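Local coordinates for designed helical repeat protein (Synthetic construct, PDB 5CWM) that is a computationally designed, all-helical repeat protein made to explore the range of repeat-protein architectures, at residues A[115-120]-A[171-176]. Numbering follows the deposited sequence.
Sequences GDPEVA and QGDPEV
P117 and V176 form the apolar part of this contact. V176 CG1 lies 4.0 Å from P117 CB and also packs near the carbonyl oxygen of P117. With CG1 anti to its backbone N (chi1 -180°), V176 puts this methyl against P117 and CG2 toward E118. V176 CG2 is 4.1 Å from E118 OE2. A168 of helix 144-170 also touches V176, which is buried.

The polar part involves Q171, whose side chain runs out beyond CG as an extended chain. Its amide end lies against the G115 carbonyl and the P117 ring, crossing the proline at about a right angle. The amide is probably turned over in the model, so the assignment of its O and N is doubtful.

The acidic part pairs E118 with D173. The E118 chain bends at chi2 (80°), which brings its carboxylate toward D173. E118 OE2 comes within 3.5 Å of D173 OD2, and the two carboxylate planes are 59° apart.

Each segment runs from a short inter-helix turn into the start of the next helix, with a positive-phi glycine, an N-cap aspartate and a proline. G115 is the C-prime residue of a Schellman motif. D116 caps helix 117-141 through a weak bond from V119 N to OD1. Equivalent Gly-Asp-Pro turns thus meet side by side along one edge of the designed helical repeat array, where helices 117-141 and 174-198 begin.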
# COMPACT_ATOMS: atom_id res chain seq x y z
N GLY A 115 -13.71 12.62 7.98
CA GLY A 115 -12.97 13.86 7.99
C GLY A 115 -11.63 13.76 8.69
O GLY A 115 -11.34 14.54 9.61
N ASP A 116 -10.81 12.81 8.27
CA ASP A 116 -9.50 12.58 8.89
C ASP A 116 -8.39 12.64 7.84
O ASP A 116 -8.06 11.63 7.22
CB ASP A 116 -9.48 11.24 9.62
CG ASP A 116 -8.38 11.16 10.66
OD1 ASP A 116 -7.32 11.80 10.48
OD2 ASP A 116 -8.58 10.46 11.68
N PRO A 117 -7.82 13.84 7.63
CA PRO A 117 -6.80 14.08 6.60
C PRO A 117 -5.52 13.26 6.79
O PRO A 117 -4.96 12.77 5.81
CB PRO A 117 -6.50 15.58 6.75
CG PRO A 117 -6.91 15.91 8.15
CD PRO A 117 -8.09 15.04 8.43
N GLU A 118 -5.07 13.11 8.04
CA GLU A 118 -3.84 12.39 8.34
C GLU A 118 -3.95 10.92 7.93
O GLU A 118 -3.06 10.38 7.27
CB GLU A 118 -3.50 12.50 9.82
CG GLU A 118 -3.19 13.91 10.30
CD GLU A 118 -4.44 14.74 10.55
OE1 GLU A 118 -5.54 14.15 10.60
OE2 GLU A 118 -4.31 15.97 10.70
N VAL A 119 -5.04 10.28 8.34
CA VAL A 119 -5.28 8.88 8.03
C VAL A 119 -5.39 8.66 6.52
O VAL A 119 -4.92 7.65 5.99
CB VAL A 119 -6.55 8.35 8.73
CG1 VAL A 119 -6.88 6.94 8.28
CG2 VAL A 119 -6.37 8.40 10.24
N ALA A 120 -6.00 9.62 5.83
CA ALA A 120 -6.11 9.56 4.37
C ALA A 120 -4.74 9.65 3.72
O ALA A 120 -4.43 8.90 2.78
CB ALA A 120 -7.02 10.67 3.87
N GLN A 171 -10.63 21.28 5.40
CA GLN A 171 -10.52 21.45 6.85
C GLN A 171 -9.45 22.46 7.22
O GLN A 171 -9.19 22.70 8.40
CB GLN A 171 -10.24 20.11 7.53
CG GLN A 171 -11.43 19.17 7.55
CD GLN A 171 -11.20 17.96 8.44
OE1 GLN A 171 -12.11 17.18 8.69
NE2 GLN A 171 -9.98 17.82 8.93
N GLY A 172 -8.82 23.06 6.21
CA GLY A 172 -7.81 24.07 6.42
C GLY A 172 -6.55 23.56 7.09
O GLY A 172 -6.12 24.09 8.12
N ASP A 173 -5.95 22.52 6.51
CA ASP A 173 -4.70 21.97 7.03
C ASP A 173 -3.62 22.00 5.95
O ASP A 173 -3.45 21.03 5.22
CB ASP A 173 -4.91 20.54 7.54
CG ASP A 173 -3.82 20.08 8.49
OD1 ASP A 173 -2.68 20.58 8.38
OD2 ASP A 173 -4.11 19.22 9.34
N PRO A 174 -2.90 23.13 5.85
CA PRO A 174 -1.86 23.35 4.84
C PRO A 174 -0.73 22.33 4.89
O PRO A 174 -0.16 21.99 3.86
CB PRO A 174 -1.34 24.75 5.18
CG PRO A 174 -2.45 25.40 5.93
CD PRO A 174 -3.08 24.30 6.72
N GLU A 175 -0.41 21.86 6.09
CA GLU A 175 0.68 20.90 6.28
C GLU A 175 0.41 19.58 5.57
O GLU A 175 1.25 19.07 4.83
CB GLU A 175 0.92 20.65 7.77
CG GLU A 175 1.96 19.59 8.07
CD GLU A 175 3.35 19.98 7.62
OE1 GLU A 175 3.63 21.20 7.51
OE2 GLU A 175 4.18 19.08 7.38
N VAL A 176 -0.79 19.03 5.79
CA VAL A 176 -1.18 17.77 5.18
C VAL A 176 -1.24 17.90 3.66
O VAL A 176 -0.90 16.97 2.93
CB VAL A 176 -2.55 17.29 5.71
CG1 VAL A 176 -2.94 15.97 5.07
CG2 VAL A 176 -2.50 17.15 7.23